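PDB 7L0Y: VP2 from Primate bocaparvovirus 1, which self-assembles in sixty copies into the T=1 icosahedral capsid, about 26 nm across, that encloses the viral genome. Local coordinates for residues K101-K106 and F220-E225; A141-S146 and Y167-I172; W397-R402 and M418-G423. One frame throughout, in Å; residues are numbered along the deposited sequence.

Interaction 1 (K101-K106 and F220-E225); sequences KAMQVK and FNFDCE
Met103 leans against Phe222 and Phe220 from the neighbouring antiparallel strand. Its CB lies 3.4 Å from CE2 of Phe222, approaching that ring obliquely, and 4.1 Å from CB of Phe220, its partner in a hydrogen-bonded pair. With CG anti to the backbone N (chi1 -175°) and every later torsion extended, the chain runs straight past the Phe222 ring. Its SD comes 3.8 Å from Phe222 CZ in a Met-aromatic contact that reaches the ring from an oblique direction. The methyl CE leads on away from 220-225, and the side chain as a whole also packs on Cys454 and Ile456 of strand 446-462 and on Phe76.

These strands belong to the BIDG sheet of the parvovirus jelly roll: 95-118 takes the place of strand D, between strand G (215-232) and strand I (446-462). Lys101 and Ala102 together face Val457 of strand I, a classic beta bulge. Toward strand G, Met103 N donates to Phe220 O at 2.7 Å, and Phe220 N returns a bond to Met103 O at 2.8 Å. Phe222 N reaches Lys101 O only weakly, its N-H...O angle being 128°; the same carbonyl oxygen lies at the edge of the Phe222 ring. CE2 of Phe220 stands 3.5 Å above one face of that ring, toward its rim, while Phe222 CG sits in the plane of the Phe220 ring at its edge. On the other side of the sheet, Ala102 CB meets Asn221 ND2 at 3.8 Å.

Interaction 2 (A141-S146 and Y167-I172); sequences AYPNAS and YGYIPI
Pro143 meets both Tyr167 and Tyr169, its CB and CD at the hydroxyl of one and its CG over the ring of the other, and so joins the loop after strand 132-137 to residues of strand 161-169. In the jelly roll, 132-137 is strand E of the CHEF sheet, and 161-169 pairs alongside strand C (65-69 and 71-74).

One hydrogen bond spans the contact: Tyr167 OH donates to Pro143 O at 2.7 Å. The hydroxyl meets this carbonyl well off its axis, at a C=O...O angle of 122°, and tilted from the carbonyl plane. The Tyr167 side chain, with CG anti to the backbone N (chi1 171°), stretches along the loop and crosses Pro143 at about a right angle. Asn144 O lies in the plane of its ring, at the edge. The bond ties down the tip of a buried tyrosine. The other two phenols are anchored beyond this contact, Tyr142 OH to Leu201 O and Tyr169 OH to Phe200 N.

A CH-pi contact joins the proline to the second tyrosine: CG sits over one face of the Tyr169 ring, 3.9 Å from its centroid and displaced toward the rim.

Apolar packing fills in the rest. Tyr233 of a neighbouring subunit packs on Pro143, and Phe426 of this chain stacks edge-to-face with Tyr167. Within the contact, Pro143 CB touches Tyr169 CB at 3.6 Å, and the methyl of Ala145 meets the Tyr167 ring obliquely, its CB 3.5 Å from Tyr167 CD1.

Interaction 3 (W397-R402 and M418-G423); sequences WCKKPR and MDHPPG
Trp397 lies flat against two consecutive prolines, both on the same face of the indole. Pro422 CD sits over the centre of the six-membered ring, 3.8 Å from its centroid, and Pro421 CB lies over the five-membered ring at the same centroid distance, so that two CH-pi contacts share one aromatic system. The indole is carried there by a chi1 of 59°, which sets CG between the backbone N and the carbonyl carbon. Met418 SD packs 3.8 Å from Trp397 CB and makes an oblique Met-aromatic contact with the five-membered ring, 5.2 Å from its centroid.

Lys399 crosses Pro421 at about a right angle, its CG 3.8 Å from Pro421 CD. Extended until a final turn at chi4 (61°), it brings NZ to Asp419 O, a hydrogen bond of 2.9 Å with the donor tilted slightly from the carbonyl plane. The same NZ stands above one face of the Arg402 guanidinium, toward its rim. Lys400 instead lays its aliphatic chain along the backbone at Met418 and Asp419, CD being 3.5 Å from Asp419 N.

The backbones themselves pair in parallel: Met418 N donates to Cys398 O, and Lys400 N makes an almost straight bond to Met418 O (N-H...O 177°).

Arg402 NH1 bonds Val518 O, and the backbone O of Arg402 accepts from Lys517 NZ, both of a neighbouring subunit. Strands 397-399 and 416-418 form a small two-stranded parallel sheet, and the chain runs from 416-418 through the proline loop into strand 424-429, strand H of the jelly roll. Met418 and Pro422 back onto strand 215-232.

In the fold
Interaction 2 is the most completely buried, with no exposed residue among those that touch; interactions 1 and 3 mix buried residues with exposed ones. Interaction 1 joins two long BIDG strands by antiparallel backbone bonds. Interaction 3 joins a short parallel pair and sets two prolines on an indole; its Met418 and Pro422 pack on strand 215-232, which interaction 1 also holds, and Phe222 CZ lies 3.5 Å from Pro422 CG. Interaction 2 has no backbone pairing and combines one tyrosine-to-carbonyl bond with a CH-pi contact and apolar packing. It stays about 12 Å from interaction 1 and 5 Å from interaction 3 between nearest atoms; interactions 2 and 3 both lie against the same neighbouring subunit.

Interaction 1 (K101-K106 and F220-E225)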
ATOM      1  N   LYS A 101     -21.830   8.185  85.548  1.00 17.57           N
ATOM      2  CA  LYS A 101     -21.744   8.510  84.133  1.00 17.57           C
ATOM      3  C   LYS A 101     -22.909   7.945  83.336  1.00 17.57           C
ATOM      4  O   LYS A 101     -23.681   8.699  82.743  1.00 17.57           O
ATOM      5  CB  LYS A 101     -20.422   7.995  83.562  1.00 18.37           C
ATOM      6  CG  LYS A 101     -20.200   8.359  82.119  1.00 18.37           C
ATOM      7  CD  LYS A 101     -18.914   7.756  81.610  1.00 18.37           C
ATOM      8  CE  LYS A 101     -18.744   7.989  80.125  1.00 18.37           C
ATOM      9  NZ  LYS A 101     -18.626   9.439  79.823  1.00 18.37           N
ATOM     10  N   ALA A 102     -23.040   6.626  83.294  1.00 17.05           N
ATOM     11  CA  ALA A 102     -24.134   5.971  82.603  1.00 17.05           C
ATOM     12  C   ALA A 102     -24.847   5.050  83.576  1.00 17.05           C
ATOM     13  O   ALA A 102     -24.240   4.515  84.503  1.00 17.05           O
ATOM     14  CB  ALA A 102     -23.640   5.182  81.394  1.00 16.09           C
ATOM     15  N   MET A 103     -26.145   4.883  83.368  1.00 18.76           N
ATOM     16  CA  MET A 103     -26.958   4.026  84.213  1.00 18.76           C
ATOM     17  C   MET A 103     -27.831   3.149  83.336  1.00 18.76           C
ATOM     18  O   MET A 103     -28.329   3.588  82.301  1.00 18.76           O
ATOM     19  CB  MET A 103     -27.814   4.849  85.162  1.00 22.53           C
ATOM     20  CG  MET A 103     -28.603   4.039  86.157  1.00 22.53           C
ATOM     21  SD  MET A 103     -29.410   5.109  87.354  1.00 22.53           S
ATOM     22  CE  MET A 103     -30.327   3.925  88.325  1.00 22.53           C
ATOM     23  N   GLN A 104     -27.991   1.898  83.741  1.00 17.27           N
ATOM     24  CA  GLN A 104     -28.790   0.939  82.995  1.00 17.27           C
ATOM     25  C   GLN A 104     -29.591   0.123  83.993  1.00 17.27           C
ATOM     26  O   GLN A 104     -29.014  -0.489  84.892  1.00 17.27           O
ATOM     27  CB  GLN A 104     -27.889   0.047  82.149  1.00 20.83           C
ATOM     28  CG  GLN A 104     -28.585  -0.835  81.164  1.00 20.83           C
ATOM     29  CD  GLN A 104     -27.592  -1.553  80.282  1.00 20.83           C
ATOM     30  OE1 GLN A 104     -26.390  -1.308  80.367  1.00 20.83           O
ATOM     31  NE2 GLN A 104     -28.082  -2.448  79.437  1.00 20.83           N
ATOM     32  N   VAL A 105     -30.910   0.119  83.847  1.00 16.11           N
ATOM     33  CA  VAL A 105     -31.791  -0.641  84.721  1.00 16.11           C
ATOM     34  C   VAL A 105     -32.563  -1.642  83.881  1.00 16.11           C
ATOM     35  O   VAL A 105     -33.168  -1.275  82.872  1.00 16.11           O
ATOM     36  CB  VAL A 105     -32.754   0.271  85.497  1.00 16.20           C
ATOM     37  CG1 VAL A 105     -33.727  -0.564  86.284  1.00 16.20           C
ATOM     38  CG2 VAL A 105     -31.987   1.166  86.428  1.00 16.20           C
ATOM     39  N   LYS A 106     -32.536  -2.902  84.294  1.00 13.61           N
ATOM     40  CA  LYS A 106     -33.347  -3.947  83.693  1.00 13.61           C
ATOM     41  C   LYS A 106     -34.335  -4.467  84.722  1.00 13.61           C
ATOM     42  O   LYS A 106     -33.979  -4.664  85.883  1.00 13.61           O
ATOM     43  CB  LYS A 106     -32.490  -5.097  83.181  1.00 17.16           C
ATOM     44  CG  LYS A 106     -31.582  -4.739  82.044  1.00 17.16           C
ATOM     45  CD  LYS A 106     -30.733  -5.924  81.661  1.00 17.16           C
ATOM     46  CE  LYS A 106     -29.826  -5.617  80.493  1.00 17.16           C
ATOM     47  NZ  LYS A 106     -28.964  -6.781  80.169  1.00 17.16           N
ATOM     48  N   PHE A 220     -29.905   5.595  81.227  1.00 23.02           N
ATOM     49  CA  PHE A 220     -29.831   6.991  81.613  1.00 23.02           C
ATOM     50  C   PHE A 220     -28.380   7.428  81.533  1.00 23.02           C
ATOM     51  O   PHE A 220     -27.493   6.716  81.998  1.00 23.02           O
ATOM     52  CB  PHE A 220     -30.380   7.190  83.027  1.00 23.36           C
ATOM     53  CG  PHE A 220     -30.347   8.604  83.495  1.00 23.36           C
ATOM     54  CD1 PHE A 220     -31.353   9.480  83.151  1.00 23.36           C
ATOM     55  CD2 PHE A 220     -29.305   9.063  84.280  1.00 23.36           C
ATOM     56  CE1 PHE A 220     -31.325  10.776  83.582  1.00 23.36           C
ATOM     57  CE2 PHE A 220     -29.270  10.361  84.707  1.00 23.36           C
ATOM     58  CZ  PHE A 220     -30.280  11.217  84.359  1.00 23.36           C
ATOM     59  N   ASN A 221     -28.144   8.593  80.949  1.00 24.36           N
ATOM     60  CA  ASN A 221     -26.808   9.172  80.881  1.00 24.36           C
ATOM     61  C   ASN A 221     -26.730  10.336  81.851  1.00 24.36           C
ATOM     62  O   ASN A 221     -27.381  11.363  81.651  1.00 24.36           O
ATOM     63  CB  ASN A 221     -26.464   9.616  79.467  1.00 26.84           C
ATOM     64  CG  ASN A 221     -26.286   8.459  78.532  1.00 26.84           C
ATOM     65  OD1 ASN A 221     -26.860   8.425  77.450  1.00 26.84           O
ATOM     66  ND2 ASN A 221     -25.476   7.499  78.939  1.00 26.84           N
ATOM     67  N   PHE A 222     -25.943  10.163  82.904  1.00 25.88           N
ATOM     68  CA  PHE A 222     -25.668  11.251  83.827  1.00 25.88           C
ATOM     69  C   PHE A 222     -24.797  12.306  83.169  1.00 25.88           C
ATOM     70  O   PHE A 222     -23.767  11.999  82.566  1.00 25.88           O
ATOM     71  CB  PHE A 222     -24.951  10.732  85.065  1.00 23.11           C
ATOM     72  CG  PHE A 222     -25.781   9.877  85.950  1.00 23.11           C
ATOM     73  CD1 PHE A 222     -26.517  10.436  86.976  1.00 23.11           C
ATOM     74  CD2 PHE A 222     -25.815   8.511  85.776  1.00 23.11           C
ATOM     75  CE1 PHE A 222     -27.268   9.653  87.806  1.00 23.11           C
ATOM     76  CE2 PHE A 222     -26.568   7.724  86.603  1.00 23.11           C
ATOM     77  CZ  PHE A 222     -27.298   8.292  87.616  1.00 23.11           C
ATOM     78  N   ASP A 223     -25.211  13.558  83.291  1.00 30.89           N
ATOM     79  CA  ASP A 223     -24.305  14.687  83.146  1.00 30.89           C
ATOM     80  C   ASP A 223     -24.237  15.349  84.521  1.00 30.89           C
ATOM     81  O   ASP A 223     -25.170  16.029  84.946  1.00 30.89           O
ATOM     82  CB  ASP A 223     -24.779  15.646  82.059  1.00 37.45           C
ATOM     83  CG  ASP A 223     -23.805  16.773  81.822  1.00 37.45           C
ATOM     84  OD1 ASP A 223     -22.682  16.491  81.358  1.00 37.45           O
ATOM     85  OD2 ASP A 223     -24.160  17.938  82.098  1.00 37.45           O
ATOM     86  N   CYS A 224     -23.119  15.154  85.212  1.00 29.18           N
ATOM     87  CA  CYS A 224     -23.075  15.357  86.649  1.00 29.18           C
ATOM     88  C   CYS A 224     -21.825  16.099  87.080  1.00 29.18           C
ATOM     89  O   CYS A 224     -20.765  16.006  86.459  1.00 29.18           O
ATOM     90  CB  CYS A 224     -23.147  14.029  87.412  1.00 29.32           C
ATOM     91  SG  CYS A 224     -24.759  13.254  87.399  1.00 29.32           S
ATOM     92  N   GLU A 225     -21.975  16.837  88.170  1.00 26.74           N
ATOM     93  CA  GLU A 225     -20.825  17.410  88.840  1.00 26.74           C
ATOM     94  C   GLU A 225     -20.154  16.347  89.694  1.00 26.74           C
ATOM     95  O   GLU A 225     -20.798  15.410  90.171  1.00 26.74           O
ATOM     96  CB  GLU A 225     -21.242  18.601  89.699  1.00 34.14           C
ATOM     97  CG  GLU A 225     -22.170  18.243  90.837  1.00 34.14           C
ATOM     98  CD  GLU A 225     -22.652  19.461  91.604  1.00 34.14           C
ATOM     99  OE1 GLU A 225     -22.040  20.543  91.467  1.00 34.14           O
ATOM    100  OE2 GLU A 225     -23.645  19.338  92.351  1.00 34.14           O
TER

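Interaction 2 (A141-S146 and Y167-I172)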
ATOM      1  N   ALA A 141     -42.731  14.580  84.542  1.00 25.79           N
ATOM      2  CA  ALA A 141     -44.048  15.128  84.280  1.00 25.79           C
ATOM      3  C   ALA A 141     -45.018  14.875  85.416  1.00 25.79           C
ATOM      4  O   ALA A 141     -46.099  15.464  85.436  1.00 25.79           O
ATOM      5  CB  ALA A 141     -44.594  14.537  82.984  1.00 25.51           C
ATOM      6  N   TYR A 142     -44.657  14.028  86.352  1.00 22.55           N
ATOM      7  CA  TYR A 142     -45.462  13.711  87.505  1.00 22.55           C
ATOM      8  C   TYR A 142     -44.724  14.094  88.771  1.00 22.55           C
ATOM      9  O   TYR A 142     -43.504  14.274  88.755  1.00 22.55           O
ATOM     10  CB  TYR A 142     -45.798  12.217  87.527  1.00 20.20           C
ATOM     11  CG  TYR A 142     -46.701  11.790  86.409  1.00 20.20           C
ATOM     12  CD1 TYR A 142     -48.071  11.917  86.525  1.00 20.20           C
ATOM     13  CD2 TYR A 142     -46.190  11.261  85.240  1.00 20.20           C
ATOM     14  CE1 TYR A 142     -48.901  11.536  85.519  1.00 20.20           C
ATOM     15  CE2 TYR A 142     -47.014  10.871  84.227  1.00 20.20           C
ATOM     16  CZ  TYR A 142     -48.374  11.008  84.373  1.00 20.20           C
ATOM     17  OH  TYR A 142     -49.225  10.627  83.369  1.00 20.20           O
ATOM     18  N   PRO A 143     -45.435  14.271  89.882  1.00 23.78           N
ATOM     19  CA  PRO A 143     -44.757  14.533  91.154  1.00 23.78           C
ATOM     20  C   PRO A 143     -43.708  13.479  91.441  1.00 23.78           C
ATOM     21  O   PRO A 143     -43.894  12.299  91.143  1.00 23.78           O
ATOM     22  CB  PRO A 143     -45.894  14.482  92.170  1.00 21.97           C
ATOM     23  CG  PRO A 143     -47.086  14.841  91.394  1.00 21.97           C
ATOM     24  CD  PRO A 143     -46.898  14.301  90.030  1.00 21.97           C
ATOM     25  N   ASN A 144     -42.589  13.913  92.005  1.00 29.62           N
ATOM     26  CA  ASN A 144     -41.513  12.983  92.305  1.00 29.62           C
ATOM     27  C   ASN A 144     -41.989  11.923  93.283  1.00 29.62           C
ATOM     28  O   ASN A 144     -42.705  12.216  94.241  1.00 29.62           O
ATOM     29  CB  ASN A 144     -40.308  13.714  92.878  1.00 34.72           C
ATOM     30  CG  ASN A 144     -40.639  14.462  94.136  1.00 34.72           C
ATOM     31  OD1 ASN A 144     -41.786  14.830  94.359  1.00 34.72           O
ATOM     32  ND2 ASN A 144     -39.650  14.642  94.994  1.00 34.72           N
ATOM     33  N   ALA A 145     -41.591  10.682  93.031  1.00 30.80           N
ATOM     34  CA  ALA A 145     -42.000   9.597  93.906  1.00 30.80           C
ATOM     35  C   ALA A 145     -41.170   9.569  95.168  1.00 30.80           C
ATOM     36  O   ALA A 145     -41.689   9.292  96.251  1.00 30.80           O
ATOM     37  CB  ALA A 145     -41.888   8.265  93.175  1.00 26.26           C
ATOM     38  N   SER A 146     -39.889   9.874  95.051  1.00 33.60           N
ATOM     39  CA  SER A 146     -38.949   9.671  96.126  1.00 33.60           C
ATOM     40  C   SER A 146     -38.419  11.008  96.607  1.00 33.60           C
ATOM     41  O   SER A 146     -38.365  11.990  95.867  1.00 33.60           O
ATOM     42  CB  SER A 146     -37.796   8.779  95.684  1.00 33.62           C
ATOM     43  OG  SER A 146     -36.847   8.657  96.718  1.00 33.62           O
ATOM     44  N   TYR A 167     -46.699   4.774  95.855  1.00 22.76           N
ATOM     45  CA  TYR A 167     -46.496   6.127  95.387  1.00 22.76           C
ATOM     46  C   TYR A 167     -47.627   7.034  95.843  1.00 22.76           C
ATOM     47  O   TYR A 167     -48.791   6.641  95.878  1.00 22.76           O
ATOM     48  CB  TYR A 167     -46.370   6.138  93.871  1.00 21.59           C
ATOM     49  CG  TYR A 167     -46.359   7.500  93.245  1.00 21.59           C
ATOM     50  CD1 TYR A 167     -45.336   8.391  93.496  1.00 21.59           C
ATOM     51  CD2 TYR A 167     -47.318   7.856  92.328  1.00 21.59           C
ATOM     52  CE1 TYR A 167     -45.316   9.617  92.901  1.00 21.59           C
ATOM     53  CE2 TYR A 167     -47.297   9.061  91.730  1.00 21.59           C
ATOM     54  CZ  TYR A 167     -46.296   9.943  92.013  1.00 21.59           C
ATOM     55  OH  TYR A 167     -46.277  11.161  91.400  1.00 21.59           O
ATOM     56  N   GLY A 168     -47.261   8.245  96.213  1.00 26.82           N
ATOM     57  CA  GLY A 168     -48.219   9.231  96.654  1.00 26.82           C
ATOM     58  C   GLY A 168     -47.550  10.577  96.631  1.00 26.82           C
ATOM     59  O   GLY A 168     -46.326  10.680  96.534  1.00 26.82           O
ATOM     60  N   TYR A 169     -48.366  11.617  96.708  1.00 30.10           N
ATOM     61  CA  TYR A 169     -47.848  12.963  96.591  1.00 30.10           C
ATOM     62  C   TYR A 169     -48.813  13.920  97.254  1.00 30.10           C
ATOM     63  O   TYR A 169     -49.987  13.615  97.456  1.00 30.10           O
ATOM     64  CB  TYR A 169     -47.604  13.343  95.127  1.00 25.55           C
ATOM     65  CG  TYR A 169     -48.834  13.304  94.262  1.00 25.55           C
ATOM     66  CD1 TYR A 169     -49.627  14.423  94.104  1.00 25.55           C
ATOM     67  CD2 TYR A 169     -49.198  12.146  93.599  1.00 25.55           C
ATOM     68  CE1 TYR A 169     -50.733  14.392  93.317  1.00 25.55           C
ATOM     69  CE2 TYR A 169     -50.308  12.104  92.813  1.00 25.55           C
ATOM     70  CZ  TYR A 169     -51.077  13.227  92.673  1.00 25.55           C
ATOM     71  OH  TYR A 169     -52.200  13.191  91.892  1.00 25.55           O
ATOM     72  N   ILE A 170     -48.288  15.089  97.596  1.00 34.51           N
ATOM     73  CA  ILE A 170     -49.046  16.137  98.266  1.00 34.51           C
ATOM     74  C   ILE A 170     -49.589  17.066  97.185  1.00 34.51           C
ATOM     75  O   ILE A 170     -48.797  17.749  96.519  1.00 34.51           O
ATOM     76  CB  ILE A 170     -48.171  16.887  99.274  1.00 36.90           C
ATOM     77  CG1 ILE A 170     -47.717  15.925 100.370  1.00 36.90           C
ATOM     78  CG2 ILE A 170     -48.919  18.047  99.870  1.00 36.90           C
ATOM     79  CD1 ILE A 170     -46.603  16.451 101.227  1.00 36.90           C
ATOM     80  N   PRO A 171     -50.896  17.075  96.932  1.00 40.62           N
ATOM     81  CA  PRO A 171     -51.421  17.937  95.867  1.00 40.62           C
ATOM     82  C   PRO A 171     -51.454  19.409  96.231  1.00 40.62           C
ATOM     83  O   PRO A 171     -51.375  20.263  95.344  1.00 40.62           O
ATOM     84  CB  PRO A 171     -52.823  17.368  95.641  1.00 37.72           C
ATOM     85  CG  PRO A 171     -53.202  16.808  96.955  1.00 37.72           C
ATOM     86  CD  PRO A 171     -51.959  16.309  97.599  1.00 37.72           C
ATOM     87  N   ILE A 172     -51.583  19.739  97.509  1.00 47.31           N
ATOM     88  CA  ILE A 172     -51.741  21.122  97.924  1.00 47.31           C
ATOM     89  C   ILE A 172     -51.168  21.255  99.320  1.00 47.31           C
ATOM     90  O   ILE A 172     -51.071  20.277 100.061  1.00 47.31           O
ATOM     91  CB  ILE A 172     -53.224  21.553  97.891  1.00 47.54           C
ATOM     92  CG1 ILE A 172     -53.362  23.064  98.022  1.00 47.54           C
ATOM     93  CG2 ILE A 172     -53.972  20.908  99.021  1.00 47.54           C
ATOM     94  CD1 ILE A 172     -54.740  23.556  97.731  1.00 47.54           C
TER

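Interaction 3 (W397-R402 and M418-G423)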
ATOM      1  N   TRP A 397     -28.525  11.940  94.858  1.00 24.56           N
ATOM      2  CA  TRP A 397     -29.015  13.143  94.214  1.00 24.56           C
ATOM      3  C   TRP A 397     -30.267  13.650  94.908  1.00 24.56           C
ATOM      4  O   TRP A 397     -30.933  12.931  95.649  1.00 24.56           O
ATOM      5  CB  TRP A 397     -29.343  12.910  92.738  1.00 23.38           C
ATOM      6  CG  TRP A 397     -30.368  11.855  92.536  1.00 23.38           C
ATOM      7  CD1 TRP A 397     -31.717  12.001  92.614  1.00 23.38           C
ATOM      8  CD2 TRP A 397     -30.134  10.494  92.184  1.00 23.38           C
ATOM      9  NE1 TRP A 397     -32.337  10.811  92.361  1.00 23.38           N
ATOM     10  CE2 TRP A 397     -31.387   9.868  92.088  1.00 23.38           C
ATOM     11  CE3 TRP A 397     -28.986   9.741  91.949  1.00 23.38           C
ATOM     12  CZ2 TRP A 397     -31.523   8.525  91.770  1.00 23.38           C
ATOM     13  CZ3 TRP A 397     -29.124   8.415  91.633  1.00 23.38           C
ATOM     14  CH2 TRP A 397     -30.381   7.817  91.547  1.00 23.38           C
ATOM     15  N   CYS A 398     -30.553  14.922  94.676  1.00 29.63           N
ATOM     16  CA  CYS A 398     -31.890  15.471  94.814  1.00 29.63           C
ATOM     17  C   CYS A 398     -32.217  16.186  93.518  1.00 29.63           C
ATOM     18  O   CYS A 398     -31.318  16.601  92.789  1.00 29.63           O
ATOM     19  CB  CYS A 398     -32.013  16.434  95.991  1.00 33.74           C
ATOM     20  SG  CYS A 398     -33.703  17.038  96.263  1.00 33.74           S
ATOM     21  N   LYS A 399     -33.500  16.317  93.221  1.00 33.17           N
ATOM     22  CA  LYS A 399     -33.891  17.046  92.028  1.00 33.17           C
ATOM     23  C   LYS A 399     -33.949  18.538  92.319  1.00 33.17           C
ATOM     24  O   LYS A 399     -34.502  18.964  93.335  1.00 33.17           O
ATOM     25  CB  LYS A 399     -35.241  16.556  91.523  1.00 34.41           C
ATOM     26  CG  LYS A 399     -35.656  17.209  90.229  1.00 34.41           C
ATOM     27  CD  LYS A 399     -36.981  16.694  89.747  1.00 34.41           C
ATOM     28  CE  LYS A 399     -37.442  17.488  88.552  1.00 34.41           C
ATOM     29  NZ  LYS A 399     -36.487  17.371  87.419  1.00 34.41           N
ATOM     30  N   LYS A 400     -33.353  19.324  91.430  1.00 35.13           N
ATOM     31  CA  LYS A 400     -33.452  20.775  91.520  1.00 35.13           C
ATOM     32  C   LYS A 400     -34.890  21.198  91.265  1.00 35.13           C
ATOM     33  O   LYS A 400     -35.473  20.798  90.253  1.00 35.13           O
ATOM     34  CB  LYS A 400     -32.555  21.445  90.492  1.00 35.47           C
ATOM     35  CG  LYS A 400     -31.095  21.181  90.652  1.00 35.47           C
ATOM     36  CD  LYS A 400     -30.323  21.714  89.460  1.00 35.47           C
ATOM     37  CE  LYS A 400     -28.842  21.406  89.586  1.00 35.47           C
ATOM     38  NZ  LYS A 400     -28.062  21.850  88.411  1.00 35.47           N
ATOM     39  N   PRO A 401     -35.491  21.999  92.136  1.00 37.16           N
ATOM     40  CA  PRO A 401     -36.832  22.507  91.847  1.00 37.16           C
ATOM     41  C   PRO A 401     -36.824  23.330  90.570  1.00 37.16           C
ATOM     42  O   PRO A 401     -35.877  24.068  90.295  1.00 37.16           O
ATOM     43  CB  PRO A 401     -37.149  23.371  93.068  1.00 35.44           C
ATOM     44  CG  PRO A 401     -36.262  22.844  94.140  1.00 35.44           C
ATOM     45  CD  PRO A 401     -35.004  22.454  93.447  1.00 35.44           C
ATOM     46  N   ARG A 402     -37.889  23.205  89.787  1.00 38.62           N
ATOM     47  CA  ARG A 402     -38.032  24.052  88.613  1.00 38.62           C
ATOM     48  C   ARG A 402     -38.461  25.423  89.104  1.00 38.62           C
ATOM     49  O   ARG A 402     -39.540  25.576  89.680  1.00 38.62           O
ATOM     50  CB  ARG A 402     -39.057  23.489  87.635  1.00 39.93           C
ATOM     51  CG  ARG A 402     -38.697  22.184  86.951  1.00 39.93           C
ATOM     52  CD  ARG A 402     -39.812  21.803  85.980  1.00 39.93           C
ATOM     53  NE  ARG A 402     -39.524  20.600  85.205  1.00 39.93           N
ATOM     54  CZ  ARG A 402     -39.825  19.361  85.581  1.00 39.93           C
ATOM     55  NH1 ARG A 402     -40.450  19.138  86.726  1.00 39.93           N
ATOM     56  NH2 ARG A 402     -39.511  18.344  84.796  1.00 39.93           N
ATOM     57  N   MET A 418     -29.628  17.939  91.039  1.00 32.61           N
ATOM     58  CA  MET A 418     -29.558  17.658  89.615  1.00 32.61           C
ATOM     59  C   MET A 418     -30.780  18.231  88.929  1.00 32.61           C
ATOM     60  O   MET A 418     -31.879  18.214  89.491  1.00 32.61           O
ATOM     61  CB  MET A 418     -29.464  16.158  89.334  1.00 34.03           C
ATOM     62  CG  MET A 418     -28.148  15.532  89.705  1.00 34.03           C
ATOM     63  SD  MET A 418     -28.127  13.787  89.286  1.00 34.03           S
ATOM     64  CE  MET A 418     -28.154  13.895  87.499  1.00 34.03           C
ATOM     65  N   ASP A 419     -30.583  18.740  87.717  1.00 35.05           N
ATOM     66  CA  ASP A 419     -31.703  19.237  86.932  1.00 35.05           C
ATOM     67  C   ASP A 419     -32.605  18.099  86.474  1.00 35.05           C
ATOM     68  O   ASP A 419     -33.832  18.196  86.565  1.00 35.05           O
ATOM     69  CB  ASP A 419     -31.175  20.045  85.751  1.00 38.91           C
ATOM     70  CG  ASP A 419     -30.174  19.272  84.920  1.00 38.91           C
ATOM     71  OD1 ASP A 419     -30.032  18.049  85.130  1.00 38.91           O
ATOM     72  OD2 ASP A 419     -29.509  19.895  84.069  1.00 38.91           O
ATOM     73  N   HIS A 420     -32.016  17.009  85.994  1.00 32.20           N
ATOM     74  CA  HIS A 420     -32.760  15.824  85.579  1.00 32.20           C
ATOM     75  C   HIS A 420     -32.086  14.593  86.160  1.00 32.20           C
ATOM     76  O   HIS A 420     -31.253  13.957  85.507  1.00 32.20           O
ATOM     77  CB  HIS A 420     -32.857  15.735  84.059  1.00 37.68           C
ATOM     78  CG  HIS A 420     -33.553  16.904  83.443  1.00 37.68           C
ATOM     79  ND1 HIS A 420     -34.904  17.123  83.591  1.00 37.68           N
ATOM     80  CD2 HIS A 420     -33.080  17.936  82.707  1.00 37.68           C
ATOM     81  CE1 HIS A 420     -35.237  18.234  82.960  1.00 37.68           C
ATOM     82  NE2 HIS A 420     -34.148  18.746  82.415  1.00 37.68           N
ATOM     83  N   PRO A 421     -32.424  14.231  87.388  1.00 29.42           N
ATOM     84  CA  PRO A 421     -31.961  12.973  87.944  1.00 29.42           C
ATOM     85  C   PRO A 421     -32.586  11.809  87.202  1.00 29.42           C
ATOM     86  O   PRO A 421     -33.512  12.006  86.403  1.00 29.42           O
ATOM     87  CB  PRO A 421     -32.438  13.040  89.401  1.00 29.28           C
ATOM     88  CG  PRO A 421     -33.601  13.924  89.360  1.00 29.28           C
ATOM     89  CD  PRO A 421     -33.313  14.947  88.314  1.00 29.28           C
ATOM     90  N   PRO A 422     -32.083  10.592  87.396  1.00 26.02           N
ATOM     91  CA  PRO A 422     -32.708   9.430  86.757  1.00 26.02           C
ATOM     92  C   PRO A 422     -34.202   9.386  87.011  1.00 26.02           C
ATOM     93  O   PRO A 422     -34.655   9.677  88.120  1.00 26.02           O
ATOM     94  CB  PRO A 422     -31.998   8.245  87.418  1.00 24.05           C
ATOM     95  CG  PRO A 422     -30.722   8.784  87.867  1.00 24.05           C
ATOM     96  CD  PRO A 422     -30.958  10.197  88.255  1.00 24.05           C
ATOM     97  N   GLY A 423     -34.977   9.042  85.990  1.00 24.49           N
ATOM     98  CA  GLY A 423     -36.417   9.019  86.156  1.00 24.49           C
ATOM     99  C   GLY A 423     -36.849   7.891  87.074  1.00 24.49           C
ATOM    100  O   GLY A 423     -36.214   6.837  87.137  1.00 24.49           O
TER